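Local structure of methylocystis parvus OBBP MbnE (Methylocystis parvus OBBP, 5ICQ) at residues N245-G248 with A249-S253; P252-R255 with G256-F260; R476-E480 with V481-R485. The protein binds methanobactin, a copper-chelating peptide product, in the periplasm, probably as the solute-capturing component of its import machinery. All blocks are in the same frame, centred on the assembly; numbering follows the deposited sequence.

Contact 1. Residues N245-G248 with A249-S253; sequences NYWG and ADIPS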
# COMPACT_ATOMS: atom_id res chain seq x y z
N ASN A 245 17.91 13.97 -24.03
CA ASN A 245 16.97 13.87 -25.14
C ASN A 245 15.73 13.06 -24.79
O ASN A 245 15.03 12.58 -25.69
CB ASN A 245 17.71 13.28 -26.34
CG ASN A 245 18.92 14.10 -26.70
OD1 ASN A 245 18.79 15.26 -27.10
ND2 ASN A 245 20.11 13.53 -26.56
N TYR A 246 15.44 12.92 -23.50
CA TYR A 246 14.25 12.21 -23.04
C TYR A 246 13.01 12.58 -23.87
O TYR A 246 12.65 13.75 -23.98
CB TYR A 246 14.01 12.53 -21.55
CG TYR A 246 12.64 12.11 -21.08
CD1 TYR A 246 12.14 10.84 -21.39
CD2 TYR A 246 11.83 12.98 -20.35
CE1 TYR A 246 10.86 10.46 -20.99
CE2 TYR A 246 10.57 12.60 -19.93
CZ TYR A 246 10.09 11.35 -20.26
OH TYR A 246 8.83 10.99 -19.86
N TRP A 247 12.38 11.57 -24.47
CA TRP A 247 11.33 11.84 -25.46
C TRP A 247 10.15 12.61 -24.88
O TRP A 247 9.51 13.40 -25.59
CB TRP A 247 10.83 10.51 -26.07
CG TRP A 247 9.89 9.80 -25.15
CD1 TRP A 247 10.21 8.88 -24.19
CD2 TRP A 247 8.46 9.97 -25.09
NE1 TRP A 247 9.07 8.47 -23.53
CE2 TRP A 247 7.99 9.12 -24.06
CE3 TRP A 247 7.55 10.76 -25.79
CZ2 TRP A 247 6.63 9.03 -23.73
CZ3 TRP A 247 6.20 10.66 -25.47
CH2 TRP A 247 5.76 9.81 -24.45
N GLY A 248 9.85 12.40 -23.60
CA GLY A 248 8.59 12.88 -23.04
C GLY A 248 8.71 14.09 -22.15
O GLY A 248 7.80 14.38 -21.36
N ALA A 249 9.80 14.85 -22.29
CA ALA A 249 10.09 15.92 -21.34
C ALA A 249 8.98 16.98 -21.33
O ALA A 249 8.77 17.62 -20.30
CB ALA A 249 11.44 16.57 -21.67
N ASP A 250 8.26 17.15 -22.44
CA ASP A 250 7.20 18.16 -22.52
C ASP A 250 5.81 17.55 -22.65
O ASP A 250 4.85 18.24 -23.04
CB ASP A 250 7.49 19.14 -23.66
CG ASP A 250 6.60 20.38 -23.61
OD1 ASP A 250 6.50 21.01 -22.54
OD2 ASP A 250 5.99 20.70 -24.65
N ILE A 251 5.67 16.27 -22.33
CA ILE A 251 4.34 15.66 -22.23
C ILE A 251 3.64 16.23 -21.00
O ILE A 251 4.31 16.43 -19.97
CB ILE A 251 4.48 14.13 -22.14
CG1 ILE A 251 5.10 13.57 -23.43
CG2 ILE A 251 3.15 13.45 -21.84
CD1 ILE A 251 4.23 13.72 -24.66
N PRO A 252 2.34 16.53 -21.05
CA PRO A 252 1.68 17.17 -19.89
C PRO A 252 1.88 16.43 -18.58
O PRO A 252 2.17 17.08 -17.56
CB PRO A 252 0.21 17.20 -20.32
CG PRO A 252 0.29 17.39 -21.82
CD PRO A 252 1.45 16.49 -22.23
N SER A 253 1.74 15.10 -18.57
CA SER A 253 1.90 14.33 -17.34
C SER A 253 3.33 14.32 -16.81
O SER A 253 3.56 13.79 -15.71
CB SER A 253 1.45 12.88 -17.58
OG SER A 253 2.33 12.22 -18.49
O HOH W 1 8.37 15.92 -25.11
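Two overlapping type I beta turns, Tyr-246 to Ala-249 and Gly-248 to Ile-251, run into one another through Gly-248 and Ala-249. The first is loosely closed: Ala-249 N reaches Tyr-246 O at 3.5 Å, a weak bond. The second is firmer, with Ile-251 N donating to Gly-248 O at 3.0 Å (164°), and water 1 links Trp-247 O to Asp-250 N. The Tyr-246 ring folds back against the turn, so that Gly-248 N sits 3.3 Å above the plane of one face, over its centre, while CD2 packs on Ala-249 CB at 3.8 Å. A side chain on Gly-248 would collide with Tyr-246 OH. Trp-247 CG lies between its own backbone N and carbonyl carbon (chi1 78°), which swings the far rim of the indole to Ile-251; CZ3 meets CG1 there at 3.7 Å. Tyr-246 OH is hydrogen-bonded to Gln-97 and probably to Gln-254 OE1; Gln-97 also accepts from Trp-247 NE1, and Asp-250 forms a salt bridge with Arg-255. The turns belong to the loop joining strands 237-242 and 262-268, neighbours in a mixed sheet, and the Trp-247 side chain touches Leu-113 and Ile-114 of strand 109-120 in another sheet.

Contact 2. Residues P252-R255 with G256-F260; sequences PSQR and GFYNF
Gln-254 to Phe-257 form a type II beta turn, closed by Phe-257 N donating to Gln-254 O at 3.2 Å (158°). Gly-256 takes the third position with a positive phi; a CB there would fall 2.5 Å from Arg-255 O, a position only a residue without a side chain fills comfortably. Just beyond, Asn-259 turns back and its ND2 grips Gly-256 O at 3.1 Å, the oxygen lying close to the amide plane; ND2 also reaches Trp-605 O. The Phe-257 ring leans obliquely on the preceding backbone, with CE2 3.5 Å from Ser-253 O. This turn lies in the long connection between strands 237-242 and 262-268 of a mixed sheet, where Gln-254 also touches Leu-113 of strand 109-120. The Gln-254 chain bends at its second torsion (chi2 -73°), carrying OE1 to the edge of the Tyr-258 ring, 3.2 Å from CE2 and near the ring plane. The amide and ring planes stand 51° apart. Water 2 joins the two ends, donating to Gln-254 OE1 at 3.1 Å and lying 3.0 Å from Tyr-258 OH; OE1 probably also accepts a hydrogen bond from Tyr-246 OH. An alanine in place of Gln-254 is likely to leave water 2 and the Tyr-246 hydroxyl each short of a partner and open a gap beside the Tyr-258 edge. Arg-255 runs extended from CG to NE, its guanidinium lying against Pro-252 CG on one face; besides Asp-250 of the preceding turn it has a second salt-bridge partner, Asp-51, through NH1.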
# COMPACT_ATOMS: atom_id res chain seq x y z
N PRO A 252 2.34 16.53 -21.05
CA PRO A 252 1.68 17.17 -19.89
C PRO A 252 1.88 16.43 -18.58
O PRO A 252 2.17 17.08 -17.56
CB PRO A 252 0.21 17.20 -20.32
CG PRO A 252 0.29 17.39 -21.82
CD PRO A 252 1.45 16.49 -22.23
N SER A 253 1.74 15.10 -18.57
CA SER A 253 1.90 14.33 -17.34
C SER A 253 3.33 14.32 -16.81
O SER A 253 3.56 13.79 -15.71
CB SER A 253 1.45 12.88 -17.58
OG SER A 253 2.33 12.22 -18.49
N GLN A 254 4.28 14.88 -17.55
CA GLN A 254 5.68 14.90 -17.17
C GLN A 254 6.21 16.29 -16.84
O GLN A 254 7.32 16.41 -16.32
CB GLN A 254 6.54 14.31 -18.31
CG GLN A 254 6.09 12.93 -18.77
CD GLN A 254 6.44 11.89 -17.75
OE1 GLN A 254 7.56 11.40 -17.72
NE2 GLN A 254 5.49 11.57 -16.88
N ARG A 255 5.46 17.35 -17.16
CA ARG A 255 5.95 18.71 -16.97
C ARG A 255 6.05 19.04 -15.49
O ARG A 255 5.12 18.79 -14.73
CB ARG A 255 5.01 19.72 -17.64
CG ARG A 255 5.05 19.68 -19.15
CD ARG A 255 3.96 20.56 -19.75
NE ARG A 255 3.87 20.41 -21.20
CZ ARG A 255 2.76 20.56 -21.90
NH1 ARG A 255 1.62 20.87 -21.29
NH2 ARG A 255 2.79 20.40 -23.22
N GLY A 256 7.19 19.60 -15.09
CA GLY A 256 7.44 19.91 -13.70
C GLY A 256 8.10 18.80 -12.92
O GLY A 256 8.51 19.03 -11.78
N PHE A 257 8.21 17.60 -13.49
CA PHE A 257 8.85 16.48 -12.82
C PHE A 257 10.26 16.31 -13.36
O PHE A 257 10.59 16.78 -14.45
CB PHE A 257 8.05 15.19 -13.05
CG PHE A 257 6.69 15.19 -12.40
CD1 PHE A 257 6.57 15.16 -11.01
CD2 PHE A 257 5.54 15.20 -13.17
CE1 PHE A 257 5.32 15.15 -10.41
CE2 PHE A 257 4.28 15.19 -12.57
CZ PHE A 257 4.17 15.16 -11.19
N TYR A 258 11.09 15.61 -12.58
CA TYR A 258 12.44 15.20 -12.98
C TYR A 258 13.34 16.42 -13.21
O TYR A 258 13.81 16.70 -14.31
CB TYR A 258 12.39 14.32 -14.24
CG TYR A 258 11.27 13.34 -14.22
CD1 TYR A 258 11.20 12.34 -13.25
CD2 TYR A 258 10.28 13.39 -15.19
CE1 TYR A 258 10.17 11.42 -13.25
CE2 TYR A 258 9.25 12.49 -15.20
CZ TYR A 258 9.19 11.51 -14.24
OH TYR A 258 8.15 10.62 -14.27
N ASN A 259 13.60 17.10 -12.11
CA ASN A 259 14.31 18.37 -12.17
C ASN A 259 15.79 18.26 -11.87
O ASN A 259 16.59 19.02 -12.45
CB ASN A 259 13.64 19.34 -11.20
CG ASN A 259 12.17 19.48 -11.51
OD1 ASN A 259 11.82 19.79 -12.65
ND2 ASN A 259 11.31 19.14 -10.55
N PHE A 260 16.19 17.32 -11.02
CA PHE A 260 17.60 17.12 -10.75
C PHE A 260 18.29 16.57 -11.98
O PHE A 260 17.72 15.76 -12.73
CB PHE A 260 17.78 16.16 -9.57
CG PHE A 260 17.13 16.64 -8.31
CD1 PHE A 260 17.71 17.65 -7.57
CD2 PHE A 260 15.93 16.08 -7.86
CE1 PHE A 260 17.12 18.12 -6.41
CE2 PHE A 260 15.33 16.54 -6.70
CZ PHE A 260 15.93 17.56 -5.97
O HOH W 2 8.28 8.62 -16.51

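Contact 3. Residues R476-E480 with V481-R485; sequences RLVDE and VQYQR
Asp-479 caps the start of the helix that Gln-482 and Tyr-483 belong to. Its CG is placed between the backbone N and the carbonyl carbon (chi1 65°), a rotation that folds the carboxylate back over the first turn and brings OD1 to Gln-482 N at 2.9 Å. The bond is almost straight (176°) and meets OD1 nearly along its C-O axis. The same oxygen rests 3.5 Å from Gln-482 CB. From there the Gln-482 chain bends at its second torsion, and its amide stands steeply to the carboxylate. One N-H of the opening turn is thus satisfied by a side chain, and the negative group probably also interacts favourably with the helix dipole. The regular pattern then takes over: Tyr-483 N donates to Asp-479 O at 2.8 Å, and Gln-484 N to Glu-480 O at 3.0 Å. Asp-479 is the N-cap, and the residue before it, Val-478, packs on the fourth residue after it, Tyr-483, which is the hydrophobic staple of a helix start. Strand 472-477 leads into helix 480-489, which returns to strand 494-498; both strands run parallel to 442-450, so this is the entry to a beta-alpha-beta crossover. In the staple the CG2 branch of Val-478 does the touching, 3.5 Å from Tyr-483 CB. Tyr-483 CG stands opposite its backbone N (chi1 -174°), which carries the ring out beside Val-478, and the ring's turn about CB-CG puts its edge toward the valine: CG2 lies in the ring plane, 3.7 Å from CD1, and the two side chains cross at about a right angle. Both also rest on Met-449 of strand 442-450.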
# COMPACT_ATOMS: atom_id res chain seq x y z
N ARG A 476 5.23 -15.85 22.36
CA ARG A 476 6.42 -16.57 21.92
C ARG A 476 7.04 -15.92 20.69
O ARG A 476 6.42 -15.85 19.63
CB ARG A 476 6.12 -18.05 21.66
CG ARG A 476 5.63 -18.80 22.90
CD ARG A 476 6.48 -18.53 24.17
NE ARG A 476 5.88 -19.13 25.37
CZ ARG A 476 5.84 -18.57 26.59
NH1 ARG A 476 6.36 -17.36 26.81
NH2 ARG A 476 5.25 -19.23 27.58
N LEU A 477 8.28 -15.47 20.86
CA LEU A 477 9.08 -14.91 19.78
C LEU A 477 9.73 -16.07 19.02
O LEU A 477 10.43 -16.88 19.62
CB LEU A 477 10.15 -13.99 20.38
CG LEU A 477 11.25 -13.48 19.46
CD1 LEU A 477 10.64 -12.52 18.50
CD2 LEU A 477 12.34 -12.80 20.29
N VAL A 478 9.47 -16.17 17.72
CA VAL A 478 10.01 -17.29 16.95
C VAL A 478 10.92 -16.74 15.86
O VAL A 478 10.75 -15.61 15.40
CB VAL A 478 8.89 -18.18 16.36
CG1 VAL A 478 7.96 -18.66 17.47
CG2 VAL A 478 8.10 -17.43 15.34
N ASP A 479 11.90 -17.55 15.46
CA ASP A 479 12.87 -17.08 14.48
C ASP A 479 12.20 -16.92 13.11
O ASP A 479 11.10 -17.42 12.87
CB ASP A 479 14.08 -18.01 14.40
CG ASP A 479 13.74 -19.42 13.89
OD1 ASP A 479 13.07 -19.57 12.85
OD2 ASP A 479 14.19 -20.39 14.53
N GLU A 480 12.91 -16.23 12.22
CA GLU A 480 12.37 -15.85 10.92
C GLU A 480 11.83 -17.04 10.13
O GLU A 480 10.77 -16.95 9.51
CB GLU A 480 13.47 -15.14 10.11
CG GLU A 480 13.21 -15.04 8.62
CD GLU A 480 14.44 -14.58 7.84
OE1 GLU A 480 14.64 -13.35 7.70
OE2 GLU A 480 15.21 -15.44 7.36
N VAL A 481 12.57 -18.15 10.12
CA VAL A 481 12.17 -19.29 9.29
C VAL A 481 10.89 -19.92 9.83
O VAL A 481 9.96 -20.21 9.07
CB VAL A 481 13.32 -20.31 9.20
CG1 VAL A 481 12.80 -21.63 8.66
CG2 VAL A 481 14.43 -19.78 8.32
N GLN A 482 10.84 -20.14 11.14
CA GLN A 482 9.65 -20.73 11.76
C GLN A 482 8.45 -19.80 11.67
O GLN A 482 7.31 -20.26 11.46
CB GLN A 482 9.94 -21.07 13.23
CG GLN A 482 10.67 -22.37 13.45
CD GLN A 482 9.82 -23.58 13.08
OE1 GLN A 482 10.29 -24.50 12.41
NE2 GLN A 482 8.57 -23.57 13.51
N TYR A 483 8.67 -18.50 11.86
CA TYR A 483 7.58 -17.52 11.77
C TYR A 483 6.95 -17.54 10.38
O TYR A 483 5.72 -17.57 10.24
CB TYR A 483 8.11 -16.13 12.09
CG TYR A 483 7.03 -15.06 12.17
CD1 TYR A 483 6.29 -14.88 13.33
CD2 TYR A 483 6.78 -14.22 11.10
CE1 TYR A 483 5.31 -13.89 13.42
CE2 TYR A 483 5.80 -13.23 11.17
CZ TYR A 483 5.07 -13.08 12.33
OH TYR A 483 4.10 -12.10 12.43
N GLN A 484 7.78 -17.49 9.34
CA GLN A 484 7.26 -17.50 7.98
C GLN A 484 6.54 -18.81 7.68
O GLN A 484 5.45 -18.80 7.08
CB GLN A 484 8.39 -17.26 6.98
CG GLN A 484 8.01 -17.57 5.54
CD GLN A 484 9.20 -17.54 4.58
OE1 GLN A 484 9.30 -16.66 3.72
NE2 GLN A 484 10.09 -18.52 4.71
N ARG A 485 7.12 -19.94 8.07
CA ARG A 485 6.45 -21.22 7.82
C ARG A 485 5.13 -21.32 8.57
O ARG A 485 4.13 -21.81 8.03
CB ARG A 485 7.37 -22.38 8.20
CG ARG A 485 6.69 -23.73 8.14
CD ARG A 485 7.52 -24.74 7.36
NE ARG A 485 8.89 -24.82 7.87
CZ ARG A 485 9.97 -24.58 7.13
NH1 ARG A 485 9.85 -24.25 5.86
NH2 ARG A 485 11.18 -24.67 7.68

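How the contacts relate
Contacts 1 and 2 are consecutive parts of one loop, between strands 237-242 and 262-268, and share Pro-252 and Ser-253; their centres are 8 Å apart. A salt bridge and a probable hydrogen bond run between their side chains, so the two turns are held to each other by side chains. Contact 3 follows much later in the chain, where strand 472-477 enters helix 480-489. It belongs to a different mixed sheet, across the centre of the chain, with its centre about 48 Å from that of contact 1 and 45 Å from that of contact 2. The separation is consistent with the contacts lying in different lobes, as in the bilobal solute-binding proteins of this class.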